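Local coordinates for protein choline dehydrogenase and related flavoproteins (Aspergillus oryzae, PDB 3Q9T) that probably oxidises formate as a formate oxidase of the glucose-methanol-choline oxidoreductase family, using 8-formyl-FAD as its flavin cofactor, at residues I223-N235 and V244-F257. Sequence-based numbering, arbitrary orientation.
Sequences IVPEVHSKRLIIN and VTVVTAAGNELNFF. With FAY ([(2R,3S,4R,5R)-5-(6-amino-9H-purin-9-yl)-3,4-dihydroxytetrahydrofuran-2-yl]methyl (2R,3S,4S)-5-(8-formyl-7-methyl-2,4-dioxo-3,4-dihydrobenzo[g]pteridin-10(2H)-yl)-2,3,4-trihydroxypentyl dihydrogen diphosphate), chain D.
Strand 227-235 runs antiparallel to strand 244-248 in a beta hairpin, their axes 4.3 Å apart at closest, and a classic beta bulge lets Lys230 and Arg231 both face Thr245. His228 and Val247 exchange backbone bonds; beyond them Lys230 N gives a nearly straight bond to Thr245 O (2.8 Å), which Arg231 N reaches only weakly. The bulge turns Lys230 over the hairpin: its extended chain passes Thr245 CG2 and crosses Glu253 at about a right angle, and NZ meets the syn side of OE2 at 3.1 Å, a salt bridge suited to this outer face. Ile233, with CG1 anti to its carbonyl carbon (chi1 -54°), reaches across the neighbouring strand to the next, its CD1 3.9 Å from Phe257 CE1; beside it Thr245 OG1 donates to Asn255 OD1 (2.7 Å). On the buried face the compact, branched Val227 and Val246 meet CB to CB at 3.9 Å. Strand 227-235 is the edge strand of its sheet, and its outward amide, Ser229 N, donates almost straight to adenine N1A of the flavin cofactor (2.9 Å), while Ser229 OG bonds to Gln266. Hairpin pairing thus uses one side of the strand and leaves this N-H for the adenine, consistent with backbone recognition of the base.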
loop_
_atom_site.group_PDB
_atom_site.type_symbol
_atom_site.label_atom_id
_atom_site.label_comp_id
_atom_site.label_asym_id
_atom_site.label_seq_id
_atom_site.Cartn_x
_atom_site.Cartn_y
_atom_site.Cartn_z
ATOM N N ILE A 223 31.729 15.062 18.451
ATOM C CA ILE A 223 30.412 14.680 17.975
ATOM C C ILE A 223 29.582 15.856 17.459
ATOM O O ILE A 223 29.213 16.763 18.211
ATOM C CB ILE A 223 29.636 13.850 19.003
ATOM C CG1 ILE A 223 30.477 12.638 19.417
ATOM C CG2 ILE A 223 28.332 13.378 18.387
ATOM C CD1 ILE A 223 29.968 11.904 20.646
ATOM N N VAL A 224 29.286 15.815 16.165
ATOM C CA VAL A 224 28.442 16.831 15.529
ATOM C C VAL A 224 27.099 16.213 15.132
ATOM O O VAL A 224 26.988 15.561 14.094
ATOM C CB VAL A 224 29.131 17.452 14.306
ATOM C CG1 VAL A 224 28.205 18.449 13.602
ATOM C CG2 VAL A 224 30.429 18.127 14.724
ATOM N N PRO A 225 26.092 16.376 16.000
ATOM C CA PRO A 225 24.724 15.902 15.811
ATOM C C PRO A 225 23.918 16.936 15.030
ATOM O O PRO A 225 24.422 18.032 14.773
ATOM C CB PRO A 225 24.198 15.833 17.243
ATOM C CG PRO A 225 24.909 16.970 17.947
ATOM C CD PRO A 225 26.274 17.050 17.303
ATOM N N GLU A 226 22.683 16.599 14.668
ATOM C CA GLU A 226 21.804 17.534 13.958
ATOM C C GLU A 226 22.396 18.063 12.654
ATOM O O GLU A 226 22.184 19.221 12.328
ATOM C CB GLU A 226 21.462 18.748 14.818
ATOM C CG GLU A 226 21.086 18.442 16.242
ATOM C CD GLU A 226 19.603 18.428 16.443
ATOM O OE1 GLU A 226 18.889 17.952 15.531
ATOM O OE2 GLU A 226 19.151 18.902 17.508
ATOM N N VAL A 227 23.126 17.235 11.908
ATOM C CA VAL A 227 23.605 17.645 10.594
ATOM C C VAL A 227 23.264 16.569 9.586
ATOM O O VAL A 227 23.389 15.381 9.869
ATOM C CB VAL A 227 25.129 17.922 10.555
ATOM C CG1 VAL A 227 25.492 19.080 11.480
ATOM C CG2 VAL A 227 25.927 16.656 10.904
ATOM N N HIS A 228 22.828 16.994 8.406
ATOM C CA HIS A 228 22.387 16.075 7.370
ATOM C C HIS A 228 23.444 16.004 6.267
ATOM O O HIS A 228 23.866 17.035 5.713
ATOM C CB HIS A 228 21.051 16.568 6.808
ATOM C CG HIS A 228 20.292 15.532 6.048
ATOM N ND1 HIS A 228 19.299 14.766 6.621
ATOM C CD2 HIS A 228 20.369 15.141 4.754
ATOM C CE1 HIS A 228 18.798 13.947 5.715
ATOM N NE2 HIS A 228 19.430 14.154 4.572
ATOM N N SER A 229 23.896 14.798 5.967
ATOM C CA SER A 229 24.907 14.614 4.923
ATOM C C SER A 229 24.392 15.035 3.552
ATOM O O SER A 229 23.259 14.704 3.153
ATOM C CB SER A 229 25.394 13.163 4.871
ATOM O OG SER A 229 24.338 12.285 4.499
ATOM N N LYS A 230 25.228 15.775 2.837
ATOM C CA LYS A 230 24.926 16.140 1.472
ATOM C C LYS A 230 25.638 15.215 0.507
ATOM O O LYS A 230 25.041 14.750 -0.458
ATOM C CB LYS A 230 25.345 17.578 1.196
ATOM C CG LYS A 230 25.160 17.961 -0.242
ATOM C CD LYS A 230 25.785 19.316 -0.526
ATOM C CE LYS A 230 25.937 19.538 -2.022
ATOM N NZ LYS A 230 26.592 20.855 -2.301
ATOM N N ARG A 231 26.914 14.945 0.771
ATOM C CA ARG A 231 27.767 14.262 -0.206
ATOM C C ARG A 231 29.106 13.855 0.401
ATOM O O ARG A 231 29.601 14.510 1.307
ATOM C CB ARG A 231 28.045 15.205 -1.373
ATOM C CG ARG A 231 28.615 14.556 -2.613
ATOM C CD ARG A 231 28.967 15.642 -3.625
ATOM N NE ARG A 231 27.772 16.309 -4.134
ATOM C CZ ARG A 231 27.771 17.505 -4.716
ATOM N NH1 ARG A 231 28.906 18.181 -4.843
ATOM N NH2 ARG A 231 26.631 18.031 -5.151
ATOM N N LEU A 232 29.696 12.772 -0.095
ATOM C CA LEU A 232 31.069 12.447 0.261
ATOM C C LEU A 232 31.952 13.329 -0.621
ATOM O O LEU A 232 31.616 13.566 -1.781
ATOM C CB LEU A 232 31.362 10.972 -0.003
ATOM C CG LEU A 232 31.495 9.923 1.115
ATOM C CD1 LEU A 232 31.012 10.391 2.488
ATOM C CD2 LEU A 232 30.776 8.654 0.686
ATOM N N ILE A 233 33.059 13.831 -0.070
ATOM C CA ILE A 233 34.023 14.627 -0.845
ATOM C C ILE A 233 35.053 13.707 -1.509
ATOM O O ILE A 233 35.909 13.102 -0.834
ATOM C CB ILE A 233 34.739 15.685 0.037
ATOM C CG1 ILE A 233 33.713 16.558 0.772
ATOM C CG2 ILE A 233 35.693 16.555 -0.804
ATOM C CD1 ILE A 233 34.323 17.813 1.461
ATOM N N ILE A 234 34.961 13.606 -2.831
ATOM C CA ILE A 234 35.776 12.680 -3.597
ATOM C C ILE A 234 36.706 13.429 -4.551
ATOM O O ILE A 234 36.253 14.218 -5.378
ATOM C CB ILE A 234 34.905 11.737 -4.456
ATOM C CG1 ILE A 234 33.858 11.032 -3.604
ATOM C CG2 ILE A 234 35.775 10.722 -5.185
ATOM C CD1 ILE A 234 34.440 10.005 -2.672
ATOM N N ASN A 235 38.006 13.183 -4.440
ATOM C CA ASN A 235 38.949 13.685 -5.431
ATOM C C ASN A 235 39.090 12.702 -6.582
ATOM O O ASN A 235 39.584 11.596 -6.396
ATOM C CB ASN A 235 40.310 13.935 -4.796
ATOM C CG ASN A 235 41.295 14.528 -5.772
ATOM O OD1 ASN A 235 41.801 13.834 -6.658
ATOM N ND2 ASN A 235 41.563 15.826 -5.629
ATOM N N VAL A 244 33.639 14.722 4.118
ATOM C CA VAL A 244 32.206 14.742 3.883
ATOM C C VAL A 244 31.631 16.142 4.014
ATOM O O VAL A 244 32.097 16.940 4.829
ATOM C CB VAL A 244 31.480 13.839 4.902
ATOM C CG1 VAL A 244 31.550 14.453 6.292
ATOM C CG2 VAL A 244 30.042 13.645 4.498
ATOM N N THR A 245 30.593 16.422 3.235
ATOM C CA THR A 245 29.865 17.686 3.339
ATOM C C THR A 245 28.515 17.484 4.038
ATOM O O THR A 245 27.769 16.543 3.726
ATOM C CB THR A 245 29.660 18.342 1.951
ATOM O OG1 THR A 245 30.931 18.559 1.323
ATOM C CG2 THR A 245 28.933 19.688 2.085
ATOM N N VAL A 246 28.213 18.361 4.993
ATOM C CA VAL A 246 26.969 18.270 5.755
ATOM C C VAL A 246 26.232 19.596 5.790
ATOM O O VAL A 246 26.822 20.650 5.559
ATOM C CB VAL A 246 27.197 17.783 7.205
ATOM C CG1 VAL A 246 27.833 16.394 7.198
ATOM C CG2 VAL A 246 28.052 18.767 7.965
ATOM N N VAL A 247 24.932 19.531 6.066
ATOM C CA VAL A 247 24.115 20.724 6.187
ATOM C C VAL A 247 23.633 20.871 7.624
ATOM O O VAL A 247 23.146 19.912 8.214
ATOM C CB VAL A 247 22.889 20.642 5.251
ATOM C CG1 VAL A 247 22.094 21.950 5.278
ATOM C CG2 VAL A 247 23.337 20.310 3.855
ATOM N N THR A 248 23.781 22.064 8.188
ATOM C CA THR A 248 23.363 22.302 9.565
ATOM C C THR A 248 21.896 22.661 9.666
ATOM O O THR A 248 21.244 22.934 8.660
ATOM C CB THR A 248 24.169 23.440 10.229
ATOM O OG1 THR A 248 23.922 24.671 9.542
ATOM C CG2 THR A 248 25.657 23.132 10.224
ATOM N N ALA A 249 21.397 22.682 10.898
ATOM C CA ALA A 249 20.023 23.072 11.206
ATOM C C ALA A 249 19.685 24.450 10.654
ATOM O O ALA A 249 18.544 24.715 10.256
ATOM C CB ALA A 249 19.805 23.045 12.706
ATOM N N ALA A 250 20.685 25.323 10.625
ATOM C CA ALA A 250 20.520 26.669 10.088
ATOM C C ALA A 250 20.680 26.704 8.577
ATOM O O ALA A 250 20.561 27.758 7.964
ATOM C CB ALA A 250 21.521 27.616 10.734
ATOM N N GLY A 251 20.974 25.560 7.972
ATOM C CA GLY A 251 21.070 25.495 6.517
ATOM C C GLY A 251 22.409 25.935 5.949
ATOM O O GLY A 251 22.482 26.391 4.815
ATOM N N ASN A 252 23.473 25.793 6.739
ATOM C CA ASN A 252 24.823 26.059 6.246
ATOM C C ASN A 252 25.534 24.774 5.884
ATOM O O ASN A 252 25.422 23.767 6.597
ATOM C CB ASN A 252 25.629 26.798 7.294
ATOM C CG ASN A 252 25.039 28.130 7.620
ATOM O OD1 ASN A 252 24.726 28.425 8.777
ATOM N ND2 ASN A 252 24.870 28.956 6.594
ATOM N N GLU A 253 26.254 24.798 4.774
ATOM C CA GLU A 253 26.984 23.622 4.335
ATOM C C GLU A 253 28.411 23.667 4.872
ATOM O O GLU A 253 29.125 24.660 4.723
ATOM C CB GLU A 253 26.946 23.470 2.805
ATOM C CG GLU A 253 25.520 23.401 2.241
ATOM C CD GLU A 253 25.452 22.863 0.820
ATOM O OE1 GLU A 253 24.332 22.541 0.365
ATOM O OE2 GLU A 253 26.509 22.751 0.162
ATOM N N LEU A 254 28.811 22.579 5.514
ATOM C CA LEU A 254 30.107 22.496 6.175
ATOM C C LEU A 254 30.883 21.332 5.575
ATOM O O LEU A 254 30.311 20.276 5.304
ATOM C CB LEU A 254 29.909 22.266 7.674
ATOM C CG LEU A 254 29.917 23.447 8.642
ATOM C CD1 LEU A 254 29.350 24.700 8.010
ATOM C CD2 LEU A 254 29.169 23.089 9.908
ATOM N N ASN A 255 32.176 21.525 5.348
ATOM C CA ASN A 255 33.030 20.416 4.944
ATOM C C ASN A 255 33.894 19.963 6.113
ATOM O O ASN A 255 34.464 20.791 6.817
ATOM C CB ASN A 255 33.915 20.806 3.759
ATOM C CG ASN A 255 33.131 21.441 2.637
ATOM O OD1 ASN A 255 32.189 20.847 2.108
ATOM N ND2 ASN A 255 33.497 22.673 2.280
ATOM N N PHE A 256 33.970 18.651 6.332
ATOM C CA PHE A 256 34.922 18.090 7.295
ATOM C C PHE A 256 35.800 17.073 6.583
ATOM O O PHE A 256 35.320 16.320 5.731
ATOM C CB PHE A 256 34.228 17.435 8.480
ATOM C CG PHE A 256 33.353 18.366 9.271
ATOM C CD1 PHE A 256 33.910 19.368 10.060
ATOM C CD2 PHE A 256 31.974 18.231 9.241
ATOM C CE1 PHE A 256 33.109 20.222 10.795
ATOM C CE2 PHE A 256 31.155 19.086 9.974
ATOM C CZ PHE A 256 31.724 20.084 10.752
ATOM N N PHE A 257 37.080 17.050 6.942
ATOM C CA PHE A 257 38.065 16.270 6.206
ATOM C C PHE A 257 38.687 15.204 7.073
ATOM O O PHE A 257 38.883 15.401 8.279
ATOM C CB PHE A 257 39.146 17.189 5.629
ATOM C CG PHE A 257 38.625 18.144 4.594
ATOM C CD1 PHE A 257 38.548 17.769 3.268
ATOM C CD2 PHE A 257 38.191 19.401 4.953
ATOM C CE1 PHE A 257 38.046 18.633 2.310
ATOM C CE2 PHE A 257 37.682 20.274 3.998
ATOM C CZ PHE A 257 37.621 19.889 2.679
HETATM P P FAY D . 23.400 0.218 11.338
HETATM N N1 FAY D . 18.115 -6.202 15.587
HETATM C C2 FAY D . 18.314 -7.051 16.674
HETATM O O2 FAY D . 19.358 -7.683 16.778
HETATM N N3 FAY D . 17.603 -6.842 17.837
HETATM C C4 FAY D . 16.370 -6.244 17.756
HETATM O O4 FAY D . 15.470 -6.683 18.497
HETATM N N5 FAY D . 14.929 -4.764 16.561
HETATM C C6 FAY D . 13.703 -2.933 15.746
HETATM C C7 FAY D . 13.581 -1.813 14.942
HETATM C C8 FAY D . 14.611 -1.488 14.054
HETATM O O8 FAY D . 15.498 0.226 12.724
HETATM C C9 FAY D . 15.803 -2.226 14.079
HETATM P PA FAY D . 21.890 2.533 11.943
HETATM C "C1'" FAY D . 18.208 -3.898 13.842
HETATM C C10 FAY D . 17.016 -5.377 15.548
HETATM N N10 FAY D . 16.997 -4.263 14.704
HETATM N N1A FAY D . 22.945 12.395 7.335
HETATM O O1A FAY D . 20.522 2.948 11.515
HETATM C C1B FAY D . 22.485 8.229 10.499
HETATM O O1P FAY D . 24.665 0.723 11.988
HETATM C "C2'" FAY D . 19.262 -3.096 14.640
HETATM O "O2'" FAY D . 18.588 -2.132 15.367
HETATM C C2A FAY D . 23.429 12.255 8.623
HETATM O O2A FAY D . 21.955 1.995 13.340
HETATM C C2B FAY D . 21.220 7.715 11.163
HETATM O O2B FAY D . 20.525 8.713 11.889
HETATM O O2P FAY D . 23.708 -0.542 10.061
HETATM C "C3'" FAY D . 20.508 -2.439 13.959
HETATM O "O3'" FAY D . 20.867 -1.149 14.446
HETATM N N3A FAY D . 23.218 11.083 9.329
HETATM C C3B FAY D . 21.779 6.656 12.088
HETATM O O3B FAY D . 22.237 7.282 13.261
HETATM O O3P FAY D . 22.471 1.465 10.913
HETATM C "C4'" FAY D . 20.456 -2.347 12.454
HETATM O "O4'" FAY D . 20.097 -3.649 12.000
HETATM C C4A FAY D . 22.536 10.062 8.749
HETATM C C4B FAY D . 22.997 6.148 11.356
HETATM O O4B FAY D . 23.282 7.084 10.331
HETATM C C4X FAY D . 16.080 -5.510 16.591
HETATM C "C5'" FAY D . 21.818 -1.884 11.882
HETATM O "O5'" FAY D . 22.455 -0.679 12.333
HETATM C C5A FAY D . 22.050 10.181 7.450
HETATM C C5B FAY D . 22.762 4.763 10.786
HETATM O O5B FAY D . 22.853 3.840 11.843
HETATM C C5X FAY D . 14.797 -3.782 15.603
HETATM C C6A FAY D . 22.249 11.360 6.735
HETATM N N6A FAY D . 21.695 11.513 5.523
HETATM N N7A FAY D . 21.427 9.028 7.132
HETATM C C7M FAY D . 12.253 -1.094 14.921
HETATM C C8A FAY D . 21.511 8.178 8.178
HETATM C C8M FAY D . 14.639 -0.112 13.508
HETATM C C9A FAY D . 15.895 -3.407 14.812
HETATM N N9A FAY D . 22.186 8.807 9.183
HETATM O O HOH W 1 22.974 21.599 13.038
#